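Local coordinates for protein chinitase A (Streptomyces coelicolor, PDB 3EBV) that probably hydrolyses internal glycosidic links of chitin, this piece being the family 18 glycosyl hydrolase domain of a longer, multidomain protein, at residues 98-101 with 102-106; 89-93 with 94-98. All coordinates share one frame; numbering follows the deposited sequence.

Interaction 1: residues 98-101 with 102-106; sequences TNFA and NSVYS
Ser-103 returns to Asn-99 with two donors, one turn along helix 94-111: its OG lies 2.7 Å from Asn-99 O and its backbone N 3.0 Å from the same oxygen. The two reach that carbonyl from opposite faces of its plane. A chi1 of 62° holds the hydroxyl between the backbone N and the carbonyl carbon, from where it can bend back to the preceding turn. Because the OG hydrogen goes to Asn-99, the bond between Ser-103 OG and Val-47 N must use the oxygen as acceptor, tying the helix to strand 47-48.

Nearby a water bridges two amides, donating to Asn-99 OD1 at 2.8 Å and accepting from Asn-102 ND2 at 2.9 Å. The other ends of these amides bond to Pro-44 O and Lys-139 NZ, respectively, which supports the modelled orientation of both.

The apolar side belongs to Phe-100 and Val-104, which run alongside each other. Val-104 CG2 sits 3.8 Å from the centroid of the Phe-100 ring, only 9° off its normal, a CH-pi contact over the middle of one face. Ile-118 and Val-116 of strand 115-120 receive these two side chains. The chemistry thus divides the helix: polar side chains bonded to the loop of Pro-44, to strand 47-48 and to Lys-139, and an apolar side packed on strand 115-120.

Interaction 2: residues 89-93 with 94-98; sequences VSVNS and SASAT
Ser-96 OG meets two groups of the preceding loop, the hydroxyl of Ser-93 at 2.7 Å from OG to OG and the backbone N of Asn-92, which donates to Ser-96 OG over 2.9 Å. The Asn-92 bond is somewhat bent, with an N-H...O angle of 148°. Between the two serines either hydroxyl could be the donor. Ser-93 is the N-cap of helix 94-111, and its OG also comes within 3.0 Å of Ser-96 N, the place where a capping side chain normally meets the first turn. Both hydroxyls lie between their own backbone N and carbonyl carbon (chi1 63° for Ser-93, 62° for Ser-96), and these torsions turn them to face each other across the cap.

The helical bonding begins at the same residue, since Ala-97 N donates to Ser-93 O at 2.9 Å. Next to these polar contacts, Val-91 CG1 reaches the helix at Ala-97, 3.8 Å from its CA and 4.1 Å from its CB. Helix 126-140 backs that apolar patch, with Ala-132 touching both Val-91 and Ala-97. The same helix supplies Gln-131, whose NE2 bonds to Ser-94 OG, while Pro-44, in a loop, touches Ser-96.

Ser-96 is buried, yet its hydroxyl is engaged by the loop it faces. The Asn-92 N-H, which lies ahead of the helix, is satisfied by that oxygen, and the two serine hydroxyls share a bond. The pairing probably helps hold the loop where it turns into the helix, joining the segment after strand 77-84 to the first turn through side chains as well as backbone.

Overall arrangement
Both contacts belong to the beta-alpha-beta unit of strand 77-84, helix 94-111 and strand 115-120 in the TIM barrel of the family 18 domain. Interaction 2 starts the helix and interaction 1 carries it onward, with Thr-98 shared and their centres about 10 Å apart. Phe-100 CD1 packs 3.7 Å from Val-91 CG2 and 4.3 Å from Val-89 CG1, joining the two. Helix 126-140 and the loop containing Pro-44 touch both. Their centres lie about 20 and 21 Å from the chain centre, in the outer part of the barrel. Loop 89-93 follows strand 77-84, toward the C-terminal strand ends where TIM-barrel active sites lie, though no catalytic role is implied for its residues.

Interaction 1: residues 98-101 with 102-106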
loop_
_atom_site.group_PDB
_atom_site.type_symbol
_atom_site.label_atom_id
_atom_site.label_comp_id
_atom_site.label_asym_id
_atom_site.label_seq_id
_atom_site.Cartn_x
_atom_site.Cartn_y
_atom_site.Cartn_z
ATOM N N THR A 98 -21.581 -1.414 5.831
ATOM C CA THR A 98 -22.250 -0.182 5.416
ATOM C C THR A 98 -21.645 1.060 6.096
ATOM O O THR A 98 -21.437 2.059 5.428
ATOM C CB THR A 98 -23.765 -0.284 5.721
ATOM O OG1 THR A 98 -24.287 -1.320 4.899
ATOM C CG2 THR A 98 -24.498 1.034 5.451
ATOM N N ASN A 99 -21.334 0.940 7.387
ATOM C CA ASN A 99 -20.695 2.069 8.108
ATOM C C ASN A 99 -19.315 2.383 7.534
ATOM O O ASN A 99 -18.917 3.541 7.418
ATOM C CB ASN A 99 -20.578 1.789 9.601
ATOM C CG ASN A 99 -21.939 1.695 10.292
ATOM O OD1 ASN A 99 -22.939 2.195 9.750
ATOM N ND2 ASN A 99 -21.989 1.004 11.408
ATOM N N PHE A 100 -18.587 1.335 7.136
ATOM C CA PHE A 100 -17.284 1.551 6.525
ATOM C C PHE A 100 -17.417 2.278 5.203
ATOM O O PHE A 100 -16.758 3.269 4.947
ATOM C CB PHE A 100 -16.627 0.178 6.276
ATOM C CG PHE A 100 -15.219 0.262 5.719
ATOM C CD1 PHE A 100 -14.130 0.461 6.591
ATOM C CD2 PHE A 100 -14.988 0.147 4.348
ATOM C CE1 PHE A 100 -12.804 0.498 6.045
ATOM C CE2 PHE A 100 -13.663 0.201 3.829
ATOM C CZ PHE A 100 -12.602 0.394 4.677
ATOM N N ALA A 101 -18.278 1.773 4.308
ATOM C CA ALA A 101 -18.454 2.412 3.008
ATOM C C ALA A 101 -18.922 3.866 3.147
ATOM O O ALA A 101 -18.407 4.756 2.470
ATOM C CB ALA A 101 -19.452 1.626 2.133
ATOM N N ASN A 102 -19.917 4.084 4.015
ATOM C CA ASN A 102 -20.434 5.451 4.220
ATOM C C ASN A 102 -19.366 6.413 4.737
ATOM O O ASN A 102 -19.225 7.539 4.229
ATOM C CB ASN A 102 -21.618 5.435 5.195
ATOM C CG ASN A 102 -22.907 4.925 4.546
ATOM O OD1 ASN A 102 -23.032 4.915 3.331
ATOM N ND2 ASN A 102 -23.862 4.503 5.375
ATOM N N SER A 103 -18.626 5.968 5.749
ATOM C CA SER A 103 -17.659 6.855 6.401
ATOM C C SER A 103 -16.425 7.079 5.534
ATOM O O SER A 103 -15.920 8.184 5.445
ATOM C CB SER A 103 -17.308 6.364 7.792
ATOM O OG SER A 103 -16.690 5.085 7.733
ATOM N N VAL A 104 -15.920 6.019 4.885
ATOM C CA VAL A 104 -14.809 6.227 3.974
ATOM C C VAL A 104 -15.172 7.187 2.838
ATOM O O VAL A 104 -14.384 8.078 2.480
ATOM C CB VAL A 104 -14.246 4.856 3.415
ATOM C CG1 VAL A 104 -13.221 5.099 2.290
ATOM C CG2 VAL A 104 -13.649 4.057 4.565
ATOM N N TYR A 105 -16.373 7.033 2.264
ATOM C CA TYR A 105 -16.760 7.918 1.176
ATOM C C TYR A 105 -16.914 9.381 1.681
ATOM O O TYR A 105 -16.497 10.296 0.991
ATOM C CB TYR A 105 -18.046 7.413 0.536
ATOM C CG TYR A 105 -18.398 8.200 -0.687
ATOM C CD1 TYR A 105 -17.585 8.188 -1.824
ATOM C CD2 TYR A 105 -19.565 8.970 -0.721
ATOM C CE1 TYR A 105 -17.925 8.904 -2.946
ATOM C CE2 TYR A 105 -19.903 9.689 -1.841
ATOM C CZ TYR A 105 -19.099 9.657 -2.942
ATOM O OH TYR A 105 -19.447 10.381 -4.066
ATOM N N SER A 106 -17.439 9.543 2.891
ATOM C CA SER A 106 -17.570 10.877 3.505
ATOM C C SER A 106 -16.183 11.506 3.652
ATOM O O SER A 106 -15.992 12.689 3.348
ATOM C CB SER A 106 -18.248 10.761 4.869
ATOM O OG SER A 106 -18.378 12.061 5.453
HETATM O O HOH W 1 -23.373 4.549 8.266
#

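Interaction 2: residues 89-93 with 94-98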
loop_
_atom_site.group_PDB
_atom_site.type_symbol
_atom_site.label_atom_id
_atom_site.label_comp_id
_atom_site.label_asym_id
_atom_site.label_seq_id
_atom_site.Cartn_x
_atom_site.Cartn_y
_atom_site.Cartn_z
ATOM N N VAL A 89 -10.156 -0.761 13.575
ATOM C CA VAL A 89 -11.339 -0.865 12.688
ATOM C C VAL A 89 -11.720 -2.343 12.463
ATOM O O VAL A 89 -10.825 -3.167 12.221
ATOM C CB VAL A 89 -11.056 -0.181 11.317
ATOM C CG1 VAL A 89 -12.255 -0.327 10.347
ATOM C CG2 VAL A 89 -10.752 1.308 11.532
ATOM N N SER A 90 -13.008 -2.678 12.569
ATOM C CA SER A 90 -13.513 -4.052 12.280
ATOM C C SER A 90 -14.654 -3.989 11.281
ATOM O O SER A 90 -15.580 -3.186 11.433
ATOM C CB SER A 90 -13.995 -4.783 13.539
ATOM O OG SER A 90 -12.893 -5.036 14.415
ATOM N N VAL A 91 -14.584 -4.837 10.251
ATOM C CA VAL A 91 -15.639 -4.905 9.222
ATOM C C VAL A 91 -16.036 -6.385 9.159
ATOM O O VAL A 91 -15.402 -7.201 8.457
ATOM C CB VAL A 91 -15.174 -4.333 7.867
ATOM C CG1 VAL A 91 -16.283 -4.435 6.809
ATOM C CG2 VAL A 91 -14.764 -2.858 8.019
ATOM N N ASN A 92 -17.031 -6.743 9.967
ATOM C CA ASN A 92 -17.364 -8.144 10.183
ATOM C C ASN A 92 -18.883 -8.363 10.312
ATOM O O ASN A 92 -19.331 -9.320 10.934
ATOM C CB ASN A 92 -16.634 -8.660 11.412
ATOM C CG ASN A 92 -16.938 -7.847 12.654
ATOM O OD1 ASN A 92 -17.861 -7.024 12.673
ATOM N ND2 ASN A 92 -16.141 -8.067 13.712
ATOM N N SER A 93 -19.662 -7.479 9.695
ATOM C CA SER A 93 -21.132 -7.613 9.700
ATOM C C SER A 93 -21.642 -6.747 8.557
ATOM O O SER A 93 -20.904 -5.933 7.992
ATOM C CB SER A 93 -21.711 -7.092 11.009
ATOM O OG SER A 93 -21.419 -5.718 11.130
ATOM N N SER A 94 -22.934 -6.879 8.204
ATOM C CA SER A 94 -23.497 -6.011 7.224
ATOM C C SER A 94 -23.500 -4.539 7.679
ATOM O O SER A 94 -23.163 -3.646 6.920
ATOM C CB SER A 94 -24.929 -6.470 6.906
ATOM O OG SER A 94 -25.454 -5.678 5.890
ATOM N N ALA A 95 -23.903 -4.332 8.925
ATOM C CA ALA A 95 -23.947 -2.970 9.456
ATOM C C ALA A 95 -22.559 -2.288 9.433
ATOM O O ALA A 95 -22.442 -1.136 8.982
ATOM C CB ALA A 95 -24.524 -2.970 10.865
ATOM N N SER A 96 -21.526 -3.020 9.861
ATOM C CA SER A 96 -20.167 -2.447 9.874
ATOM C C SER A 96 -19.633 -2.268 8.444
ATOM O O SER A 96 -18.925 -1.291 8.135
ATOM C CB SER A 96 -19.221 -3.244 10.768
ATOM O OG SER A 96 -19.038 -4.618 10.330
ATOM N N ALA A 97 -19.982 -3.184 7.528
ATOM C CA ALA A 97 -19.673 -2.956 6.109
ATOM C C ALA A 97 -20.293 -1.646 5.519
ATOM O O ALA A 97 -19.641 -0.880 4.785
ATOM C CB ALA A 97 -20.092 -4.194 5.269
ATOM N N THR A 98 -21.581 -1.414 5.831
ATOM C CA THR A 98 -22.250 -0.182 5.416
ATOM C C THR A 98 -21.645 1.060 6.096
ATOM O O THR A 98 -21.437 2.059 5.428
ATOM C CB THR A 98 -23.765 -0.284 5.721
ATOM O OG1 THR A 98 -24.287 -1.320 4.899
ATOM C CG2 THR A 98 -24.498 1.034 5.451
#